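Long-range contacts in citrate synthase (Thermotoga maritima, PDB 2P2W), which probably catalyses the condensation of oxaloacetate with acetyl-CoA and water to give citrate and CoA in the tricarboxylic acid cycle: residues R25-R29 with I171-Q176; K66-E72 with I116-V121; L84-Y90 with Y129-S133. All blocks are in the same frame, centred on the assembly; numbering follows the deposited sequence.

How the interactions relate
Interaction 1 opens nearest the N terminus, on strand 25-28 of the small antiparallel sheet. The chain then passes residues 66-72 and 84-90, the first halves of interactions 2 and 3, before reaching helix 110-133. This one long helix closes both: residues 116-121 pack on the end of helix 57-69, and 129-133 on the loop between helices 75-81 and 90-98, so the two loops cross along the chain, the contact centres about 21 Å apart. Only at 171-176 does the chain return to the sheet and close interaction 1, whose loop encloses the other two. Interaction 1 lies beside the predicted active site; interactions 2 and 3 tie helices together away from it.

Interaction 1 of 3, residues R25-R29 with I171-Q176; sequences RLYYR and ILLMEQ
Leu-26 and Tyr-28 on strand 25-28 reach across to the last turn of helix 163-173 and the chain that follows it, with the backbones well apart: the CA atoms of Tyr-28 and Glu-175 are 7.5 Å from each other. Tyr-28 bridges most of that gap. Its hydroxyl OH donates to Ile-171 O at 2.8 Å, lying in the carbonyl plane with a C=O...donor angle of 158°, and accepts from Glu-175 N at 3.1 Å through a more bent bond (144°). Beside the ring, the Glu-175 side chain runs in the opposite sense, its CB 3.9 Å from Tyr-28 CE1; its carboxylate turns elsewhere, OE2 accepting from Asp-177 N and His-332. Leu-26 meets Gln-176 instead, with both methyls against the amide oxygen and CD2 3.4 Å from OE1. That oxygen is bonded to Tyr-253, while Gln-176 NE2 hydrogen-bonds a bound citrate anion, probably from the crystallisation liquor; the side chain also packs against His-250, a predicted active-site residue. A single buried hydroxyl, donor and acceptor at once, thus serves a carbonyl and an amide four residues apart and ties the last turn of the helix to the chain that follows, just ahead of the glutamine that contacts citrate.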
loop_
_atom_site.group_PDB
_atom_site.type_symbol
_atom_site.label_atom_id
_atom_site.label_comp_id
_atom_site.label_asym_id
_atom_site.label_seq_id
_atom_site.Cartn_x
_atom_site.Cartn_y
_atom_site.Cartn_z
ATOM N N ARG A 25 15.699 -20.359 -12.223
ATOM C CA ARG A 25 16.754 -19.385 -12.467
ATOM C C ARG A 25 16.202 -17.972 -12.325
ATOM O O ARG A 25 15.037 -17.715 -12.625
ATOM C CB ARG A 25 17.351 -19.570 -13.868
ATOM C CG ARG A 25 18.078 -20.893 -14.073
ATOM C CD ARG A 25 19.173 -21.104 -13.031
ATOM N NE ARG A 25 20.270 -20.145 -13.146
ATOM C CZ ARG A 25 21.197 -20.176 -14.104
ATOM N NH1 ARG A 25 21.163 -21.116 -15.038
ATOM N NH2 ARG A 25 22.169 -19.269 -14.117
ATOM N N LEU A 26 17.044 -17.062 -11.850
ATOM C CA LEU A 26 16.658 -15.664 -11.667
ATOM C C LEU A 26 17.758 -14.795 -12.252
ATOM O O LEU A 26 18.941 -15.037 -12.010
ATOM C CB LEU A 26 16.485 -15.347 -10.177
ATOM C CG LEU A 26 16.144 -13.897 -9.820
ATOM C CD1 LEU A 26 14.783 -13.526 -10.406
ATOM C CD2 LEU A 26 16.134 -13.740 -8.302
ATOM N N TYR A 27 17.365 -13.780 -13.016
ATOM C CA TYR A 27 18.328 -12.887 -13.650
ATOM C C TYR A 27 17.954 -11.423 -13.445
ATOM O O TYR A 27 16.778 -11.072 -13.471
ATOM C CB TYR A 27 18.377 -13.155 -15.161
ATOM C CG TYR A 27 18.547 -14.607 -15.544
ATOM C CD1 TYR A 27 17.441 -15.446 -15.658
ATOM C CD2 TYR A 27 19.809 -15.143 -15.787
ATOM C CE1 TYR A 27 17.583 -16.785 -16.007
ATOM C CE2 TYR A 27 19.966 -16.483 -16.139
ATOM C CZ TYR A 27 18.848 -17.296 -16.248
ATOM O OH TYR A 27 18.992 -18.613 -16.611
ATOM N N TYR A 28 18.960 -10.579 -13.235
ATOM C CA TYR A 28 18.747 -9.141 -13.100
ATOM C C TYR A 28 19.268 -8.575 -14.419
ATOM O O TYR A 28 20.468 -8.650 -14.699
ATOM C CB TYR A 28 19.572 -8.555 -11.954
ATOM C CG TYR A 28 19.096 -8.897 -10.556
ATOM C CD1 TYR A 28 17.940 -9.655 -10.340
ATOM C CD2 TYR A 28 19.807 -8.444 -9.441
ATOM C CE1 TYR A 28 17.505 -9.954 -9.036
ATOM C CE2 TYR A 28 19.385 -8.735 -8.148
ATOM C CZ TYR A 28 18.236 -9.488 -7.951
ATOM O OH TYR A 28 17.835 -9.778 -6.666
ATOM N N ARG A 29 18.368 -8.023 -15.225
ATOM C CA ARG A 29 18.740 -7.470 -16.523
ATOM C C ARG A 29 19.717 -8.372 -17.287
ATOM O O ARG A 29 20.714 -7.904 -17.845
ATOM C CB ARG A 29 19.330 -6.061 -16.356
ATOM C CG ARG A 29 18.295 -5.011 -15.932
ATOM C CD ARG A 29 18.901 -3.613 -15.866
ATOM N NE ARG A 29 18.014 -2.639 -15.230
ATOM C CZ ARG A 29 16.920 -2.129 -15.790
ATOM N NH1 ARG A 29 16.558 -2.498 -17.012
ATOM N NH2 ARG A 29 16.192 -1.238 -15.128
ATOM N N ILE A 171 21.686 -8.615 -1.976
ATOM C CA ILE A 171 21.707 -8.693 -3.429
ATOM C C ILE A 171 20.696 -9.726 -3.936
ATOM O O ILE A 171 19.956 -9.467 -4.883
ATOM C CB ILE A 171 23.129 -9.043 -3.938
ATOM C CG1 ILE A 171 24.098 -7.918 -3.560
ATOM C CG2 ILE A 171 23.116 -9.257 -5.446
ATOM C CD1 ILE A 171 25.554 -8.219 -3.867
ATOM N N LEU A 172 20.655 -10.889 -3.293
ATOM C CA LEU A 172 19.721 -11.943 -3.688
ATOM C C LEU A 172 18.253 -11.526 -3.525
ATOM O O LEU A 172 17.379 -12.026 -4.234
ATOM C CB LEU A 172 19.958 -13.203 -2.852
ATOM C CG LEU A 172 21.248 -13.988 -3.083
ATOM C CD1 LEU A 172 21.370 -15.096 -2.040
ATOM C CD2 LEU A 172 21.233 -14.570 -4.484
ATOM N N LEU A 173 17.995 -10.610 -2.596
ATOM C CA LEU A 173 16.637 -10.158 -2.305
ATOM C C LEU A 173 16.209 -8.836 -2.943
ATOM O O LEU A 173 15.080 -8.398 -2.752
ATOM C CB LEU A 173 16.461 -10.035 -0.785
ATOM C CG LEU A 173 16.633 -11.299 0.058
ATOM C CD1 LEU A 173 16.828 -10.921 1.527
ATOM C CD2 LEU A 173 15.411 -12.193 -0.113
ATOM N N MET A 174 17.090 -8.195 -3.699
ATOM C CA MET A 174 16.742 -6.910 -4.290
ATOM C C MET A 174 15.579 -6.896 -5.268
ATOM O O MET A 174 14.820 -5.928 -5.312
ATOM C CB MET A 174 17.943 -6.301 -5.007
ATOM C CG MET A 174 18.960 -5.655 -4.108
ATOM S SD MET A 174 20.204 -4.813 -5.099
ATOM C CE MET A 174 21.301 -4.244 -3.813
ATOM N N GLU A 175 15.421 -7.962 -6.040
ATOM C CA GLU A 175 14.384 -7.951 -7.063
ATOM C C GLU A 175 13.875 -9.309 -7.534
ATOM O O GLU A 175 14.642 -10.267 -7.619
ATOM C CB GLU A 175 14.944 -7.181 -8.266
ATOM C CG GLU A 175 14.365 -7.561 -9.613
ATOM C CD GLU A 175 12.975 -7.017 -9.814
ATOM O OE1 GLU A 175 12.613 -6.062 -9.097
ATOM O OE2 GLU A 175 12.253 -7.539 -10.695
ATOM N N GLN A 176 12.578 -9.387 -7.834
ATOM C CA GLN A 176 12.004 -10.618 -8.374
ATOM C C GLN A 176 10.645 -10.485 -9.056
ATOM O O GLN A 176 9.630 -10.995 -8.577
ATOM C CB GLN A 176 11.928 -11.735 -7.328
ATOM C CG GLN A 176 11.543 -13.064 -7.998
ATOM C CD GLN A 176 11.955 -14.291 -7.212
ATOM O OE1 GLN A 176 13.085 -14.769 -7.322
ATOM N NE2 GLN A 176 11.032 -14.809 -6.410
#

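Interaction 2 of 3, residues K66-E72 with I116-V121; sequences KMADYRE and IRVASV
Tyr-70 and Ser-120 meet at the centre of this contact, a helix end packed on a helix away from the annotated sites, where the chain leaving helix 57-69 comes against helix 110-133; Tyr-70 CB is 3.6 Å from Ser-120 CB. The Tyr-70 ring lies alongside the helix and is touched in two ways. Over one face comes the aliphatic part of Arg-117, in a CH-pi contact with CB 4.2 Å from the ring centroid and 17° off its normal; at the edge sits Ile-116, its CG2 4.0 Å from Tyr-70 CD2. The same methyl is 4.0 Å from Met-67 CG, so it touches both side chains. Ser-120 is small enough to let helix 57-69 in close: its OG is 3.3 Å from Met-67 CA. With chi1 at -59°, that oxygen turns back along its own helix and donates to Ile-116 O at 2.7 Å, approaching from the face of the carbonyl opposite to the one used by Ser-120 N. At the far end of the ring, Tyr-70 OH bonds to Glu-113, which also forms a salt bridge with Lys-66. Between the segments themselves the contact is van der Waals and CH-pi, with Glu-113 and Thr-124 of the same helix adding polar ties; the buried serine hydroxyl, satisfied within its own helix, can face Met-67 without a partner there.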
loop_
_atom_site.group_PDB
_atom_site.type_symbol
_atom_site.label_atom_id
_atom_site.label_comp_id
_atom_site.label_asym_id
_atom_site.label_seq_id
_atom_site.Cartn_x
_atom_site.Cartn_y
_atom_site.Cartn_z
ATOM N N LYS A 66 27.539 9.113 -3.407
ATOM C CA LYS A 66 26.200 9.694 -3.466
ATOM C C LYS A 66 25.290 9.030 -2.436
ATOM O O LYS A 66 24.648 9.706 -1.625
ATOM C CB LYS A 66 25.595 9.512 -4.863
ATOM C CG LYS A 66 24.149 9.990 -4.971
ATOM C CD LYS A 66 23.616 9.878 -6.394
ATOM C CE LYS A 66 24.156 10.990 -7.272
ATOM N NZ LYS A 66 23.224 12.152 -7.277
ATOM N N MET A 67 25.221 7.701 -2.475
ATOM C CA MET A 67 24.382 6.990 -1.521
ATOM C C MET A 67 24.840 7.284 -0.096
ATOM O O MET A 67 24.018 7.489 0.793
ATOM C CB MET A 67 24.412 5.481 -1.792
ATOM C CG MET A 67 23.689 5.087 -3.075
ATOM S SD MET A 67 23.491 3.302 -3.254
ATOM C CE MET A 67 22.370 2.961 -1.901
ATOM N N ALA A 68 26.153 7.330 0.112
ATOM C CA ALA A 68 26.699 7.600 1.441
ATOM C C ALA A 68 26.340 9.004 1.935
ATOM O O ALA A 68 26.250 9.249 3.139
ATOM C CB ALA A 68 28.214 7.425 1.426
ATOM N N ASP A 69 26.129 9.922 1.000
ATOM C CA ASP A 69 25.790 11.297 1.338
ATOM C C ASP A 69 24.279 11.450 1.610
ATOM O O ASP A 69 23.831 12.495 2.078
ATOM C CB ASP A 69 26.238 12.211 0.188
ATOM C CG ASP A 69 26.383 13.664 0.603
ATOM O OD1 ASP A 69 26.895 13.929 1.713
ATOM O OD2 ASP A 69 26.006 14.546 -0.199
ATOM N N TYR A 70 23.510 10.399 1.331
ATOM C CA TYR A 70 22.055 10.412 1.531
ATOM C C TYR A 70 21.559 9.604 2.736
ATOM O O TYR A 70 20.356 9.348 2.858
ATOM C CB TYR A 70 21.339 9.861 0.293
ATOM C CG TYR A 70 21.363 10.737 -0.936
ATOM C CD1 TYR A 70 21.300 12.127 -0.832
ATOM C CD2 TYR A 70 21.364 10.170 -2.212
ATOM C CE1 TYR A 70 21.232 12.930 -1.973
ATOM C CE2 TYR A 70 21.294 10.960 -3.354
ATOM C CZ TYR A 70 21.228 12.338 -3.230
ATOM O OH TYR A 70 21.149 13.124 -4.358
ATOM N N ARG A 71 22.464 9.219 3.628
ATOM C CA ARG A 71 22.096 8.405 4.788
ATOM C C ARG A 71 21.486 9.112 5.995
ATOM O O ARG A 71 21.040 8.453 6.937
ATOM C CB ARG A 71 23.320 7.622 5.260
ATOM C CG ARG A 71 23.893 6.703 4.206
ATOM C CD ARG A 71 25.197 6.082 4.670
ATOM N NE ARG A 71 25.786 5.257 3.620
ATOM C CZ ARG A 71 27.023 4.779 3.652
ATOM N NH1 ARG A 71 27.808 5.045 4.689
ATOM N NH2 ARG A 71 27.475 4.043 2.644
ATOM N N GLU A 72 21.452 10.439 5.979
ATOM C CA GLU A 72 20.930 11.178 7.126
ATOM C C GLU A 72 19.415 11.337 7.192
ATOM O O GLU A 72 18.740 11.453 6.169
ATOM C CB GLU A 72 21.557 12.578 7.184
ATOM C CG GLU A 72 23.070 12.609 7.313
ATOM C CD GLU A 72 23.568 11.909 8.562
ATOM O OE1 GLU A 72 22.902 12.016 9.612
ATOM O OE2 GLU A 72 24.627 11.253 8.495
ATOM N N ILE A 116 16.976 6.565 -5.130
ATOM C CA ILE A 116 18.331 6.420 -4.610
ATOM C C ILE A 116 18.431 6.946 -3.177
ATOM O O ILE A 116 19.028 6.303 -2.308
ATOM C CB ILE A 116 19.343 7.178 -5.507
ATOM C CG1 ILE A 116 19.394 6.517 -6.891
ATOM C CG2 ILE A 116 20.727 7.197 -4.850
ATOM C CD1 ILE A 116 20.246 7.267 -7.916
ATOM N N ARG A 117 17.841 8.114 -2.932
ATOM C CA ARG A 117 17.883 8.718 -1.605
ATOM C C ARG A 117 17.116 7.913 -0.557
ATOM O O ARG A 117 17.607 7.700 0.553
ATOM C CB ARG A 117 17.339 10.151 -1.659
ATOM C CG ARG A 117 17.315 10.858 -0.308
ATOM C CD ARG A 117 17.351 12.369 -0.483
ATOM N NE ARG A 117 16.272 12.858 -1.338
ATOM C CZ ARG A 117 14.984 12.851 -1.002
ATOM N NH1 ARG A 117 14.605 12.378 0.180
ATOM N NH2 ARG A 117 14.075 13.323 -1.845
ATOM N N VAL A 118 15.917 7.459 -0.902
ATOM C CA VAL A 118 15.119 6.688 0.045
ATOM C C VAL A 118 15.814 5.368 0.392
ATOM O O VAL A 118 15.858 4.972 1.553
ATOM C CB VAL A 118 13.687 6.415 -0.509
ATOM C CG1 VAL A 118 13.743 5.431 -1.659
ATOM C CG2 VAL A 118 12.788 5.903 0.606
ATOM N N ALA A 119 16.372 4.694 -0.609
ATOM C CA ALA A 119 17.070 3.439 -0.361
ATOM C C ALA A 119 18.280 3.664 0.554
ATOM O O ALA A 119 18.579 2.841 1.421
ATOM C CB ALA A 119 17.518 2.826 -1.673
ATOM N N SER A 120 18.970 4.784 0.358
ATOM C CA SER A 120 20.151 5.099 1.158
ATOM C C SER A 120 19.856 5.306 2.640
ATOM O O SER A 120 20.704 5.020 3.482
ATOM C CB SER A 120 20.847 6.353 0.612
ATOM O OG SER A 120 21.246 6.169 -0.738
ATOM N N VAL A 121 18.662 5.796 2.963
ATOM C CA VAL A 121 18.316 6.055 4.358
ATOM C C VAL A 121 17.644 4.898 5.109
ATOM O O VAL A 121 17.543 4.931 6.340
ATOM C CB VAL A 121 17.445 7.340 4.473
ATOM C CG1 VAL A 121 16.022 7.068 4.009
ATOM C CG2 VAL A 121 17.481 7.872 5.904
#

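Interaction 3 of 3, residues L84-Y90 with Y129-S133; sequences LPKNLHY and YYRYS
Tyr-129 drives its ring from helix 110-133 into the loop 84-90, and its hydroxyl is the tight point of the contact. OH donates to Pro-85 O at 2.6 Å, tilted out of the carbonyl plane, and accepts from Leu-88 N at 2.9 Å in a nearly straight bond (161°). CG set opposite the backbone N (chi1 -174°) carries the ring out to this turn of the loop, where Leu-88 crosses it at about a right angle, CB 3.9 Å from Tyr-129 CZ. Further back along the ring, at its CD2 edge, Tyr-129 points toward the face of Tyr-90, an offset edge-to-face pair with planes at 88° and Tyr-129 CD2 3.5 Å from Tyr-90 CE1. Tyr-90 continues along the helix, its OH packed 3.2 Å from Tyr-130 CA. Tyr-132 belongs to this tight part too, its OH donating to Leu-84 O, 2.7 Å away.

The looser, solvent side belongs to the exposed Lys-86. Its aliphatic chain lies across the Tyr-132 ring, CE over one face, and against Ser-133, while its amine NZ makes just a weak bond of 3.3 Å to Tyr-132 OH. Lys-86 O is 3.6 Å from CB of the partly exposed Ser-133. Beyond the contact, Leu-81 of helix 75-81 touches both Tyr-129 and Tyr-132, Val-93 of helix 90-98 backs Tyr-129 and Leu-88, and helix 147-156 packs on Tyr-130, while Leu-84 and Leu-88 also rest on Ile-80 and His-101 of the second subunit.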
loop_
_atom_site.group_PDB
_atom_site.type_symbol
_atom_site.label_atom_id
_atom_site.label_comp_id
_atom_site.label_asym_id
_atom_site.label_seq_id
_atom_site.Cartn_x
_atom_site.Cartn_y
_atom_site.Cartn_z
ATOM N N LEU A 84 8.436 7.906 20.054
ATOM C CA LEU A 84 7.744 6.694 19.580
ATOM C C LEU A 84 7.824 5.569 20.618
ATOM O O LEU A 84 8.715 5.524 21.455
ATOM C CB LEU A 84 8.455 6.171 18.337
ATOM C CG LEU A 84 8.311 6.996 17.054
ATOM C CD1 LEU A 84 9.120 6.359 15.931
ATOM C CD2 LEU A 84 6.866 7.087 16.549
ATOM N N PRO A 85 6.861 4.638 20.561
ATOM C CA PRO A 85 6.885 3.516 21.501
ATOM C C PRO A 85 8.145 2.731 21.139
ATOM O O PRO A 85 8.621 2.821 20.007
ATOM C CB PRO A 85 5.612 2.747 21.153
ATOM C CG PRO A 85 4.693 3.822 20.667
ATOM C CD PRO A 85 5.599 4.664 19.802
ATOM N N LYS A 86 8.683 1.965 22.081
ATOM C CA LYS A 86 9.894 1.195 21.826
ATOM C C LYS A 86 9.624 -0.255 21.437
ATOM O O LYS A 86 10.545 -1.069 21.382
ATOM C CB LYS A 86 10.799 1.227 23.062
ATOM C CG LYS A 86 11.344 2.608 23.395
ATOM C CD LYS A 86 12.191 2.564 24.656
ATOM C CE LYS A 86 12.897 3.886 24.897
ATOM N NZ LYS A 86 11.934 5.015 25.010
ATOM N N ASN A 87 8.370 -0.578 21.150
ATOM C CA ASN A 87 8.032 -1.951 20.794
ATOM C C ASN A 87 7.345 -2.078 19.442
ATOM O O ASN A 87 6.533 -2.978 19.241
ATOM C CB ASN A 87 7.132 -2.547 21.876
ATOM C CG ASN A 87 5.764 -1.902 21.903
ATOM O OD1 ASN A 87 5.639 -0.682 21.794
ATOM N ND2 ASN A 87 4.727 -2.719 22.053
ATOM N N LEU A 88 7.664 -1.180 18.517
ATOM C CA LEU A 88 7.060 -1.222 17.189
ATOM C C LEU A 88 7.747 -2.250 16.294
ATOM O O LEU A 88 8.916 -2.578 16.495
ATOM C CB LEU A 88 7.153 0.153 16.519
ATOM C CG LEU A 88 6.490 1.339 17.215
ATOM C CD1 LEU A 88 6.830 2.624 16.464
ATOM C CD2 LEU A 88 4.985 1.123 17.269
ATOM N N HIS A 89 7.011 -2.757 15.309
ATOM C CA HIS A 89 7.569 -3.705 14.351
ATOM C C HIS A 89 8.365 -2.826 13.382
ATOM O O HIS A 89 7.920 -1.733 13.019
ATOM C CB HIS A 89 6.443 -4.445 13.618
ATOM C CG HIS A 89 6.920 -5.530 12.697
ATOM N ND1 HIS A 89 7.456 -5.271 11.454
ATOM C CD2 HIS A 89 6.930 -6.879 12.838
ATOM C CE1 HIS A 89 7.772 -6.413 10.865
ATOM N NE2 HIS A 89 7.462 -7.403 11.684
ATOM N N TYR A 90 9.539 -3.288 12.966
ATOM C CA TYR A 90 10.378 -2.492 12.070
ATOM C C TYR A 90 9.752 -2.074 10.739
ATOM O O TYR A 90 10.052 -0.991 10.234
ATOM C CB TYR A 90 11.715 -3.206 11.852
ATOM C CG TYR A 90 12.616 -3.088 13.059
ATOM C CD1 TYR A 90 13.435 -1.971 13.232
ATOM C CD2 TYR A 90 12.596 -4.053 14.069
ATOM C CE1 TYR A 90 14.210 -1.813 14.380
ATOM C CE2 TYR A 90 13.366 -3.903 15.224
ATOM C CZ TYR A 90 14.169 -2.779 15.370
ATOM O OH TYR A 90 14.921 -2.611 16.513
ATOM N N TYR A 129 16.315 3.191 15.189
ATOM C CA TYR A 129 15.219 2.701 16.015
ATOM C C TYR A 129 15.693 1.562 16.909
ATOM O O TYR A 129 15.246 1.427 18.045
ATOM C CB TYR A 129 14.037 2.243 15.154
ATOM C CG TYR A 129 12.831 1.878 15.986
ATOM C CD1 TYR A 129 11.973 2.869 16.476
ATOM C CD2 TYR A 129 12.596 0.560 16.363
ATOM C CE1 TYR A 129 10.915 2.547 17.331
ATOM C CE2 TYR A 129 11.541 0.229 17.211
ATOM C CZ TYR A 129 10.708 1.224 17.693
ATOM O OH TYR A 129 9.674 0.888 18.538
ATOM N N TYR A 130 16.603 0.751 16.389
ATOM C CA TYR A 130 17.156 -0.357 17.151
ATOM C C TYR A 130 17.879 0.177 18.391
ATOM O O TYR A 130 17.608 -0.258 19.516
ATOM C CB TYR A 130 18.132 -1.142 16.281
ATOM C CG TYR A 130 18.813 -2.284 16.991
ATOM C CD1 TYR A 130 18.087 -3.393 17.426
ATOM C CD2 TYR A 130 20.190 -2.265 17.216
ATOM C CE1 TYR A 130 18.718 -4.458 18.067
ATOM C CE2 TYR A 130 20.829 -3.325 17.854
ATOM C CZ TYR A 130 20.087 -4.416 18.276
ATOM O OH TYR A 130 20.717 -5.463 18.908
ATOM N N ARG A 131 18.796 1.120 18.175
ATOM C CA ARG A 131 19.564 1.720 19.265
ATOM C C ARG A 131 18.631 2.403 20.259
ATOM O O ARG A 131 18.755 2.226 21.473
ATOM C CB ARG A 131 20.556 2.748 18.714
ATOM C CG ARG A 131 21.517 2.198 17.673
ATOM C CD ARG A 131 22.543 1.249 18.284
ATOM N NE ARG A 131 23.464 1.937 19.184
ATOM C CZ ARG A 131 24.536 1.368 19.730
ATOM N NH1 ARG A 131 24.824 0.100 19.464
ATOM N NH2 ARG A 131 25.319 2.063 20.544
ATOM N N TYR A 132 17.699 3.190 19.728
ATOM C CA TYR A 132 16.729 3.908 20.544
ATOM C C TYR A 132 15.890 2.963 21.397
ATOM O O TYR A 132 15.799 3.128 22.614
ATOM C CB TYR A 132 15.808 4.740 19.647
ATOM C CG TYR A 132 14.548 5.218 20.332
ATOM C CD1 TYR A 132 14.603 6.132 21.386
ATOM C CD2 TYR A 132 13.296 4.750 19.929
ATOM C CE1 TYR A 132 13.440 6.571 22.021
ATOM C CE2 TYR A 132 12.129 5.178 20.557
ATOM C CZ TYR A 132 12.210 6.090 21.602
ATOM O OH TYR A 132 11.057 6.516 22.220
ATOM N N SER A 133 15.283 1.970 20.757
ATOM C CA SER A 133 14.436 1.017 21.466
ATOM C C SER A 133 15.169 0.287 22.589
ATOM O O SER A 133 14.550 -0.165 23.550
ATOM C CB SER A 133 13.844 -0.003 20.486
ATOM O OG SER A 133 14.862 -0.775 19.874
#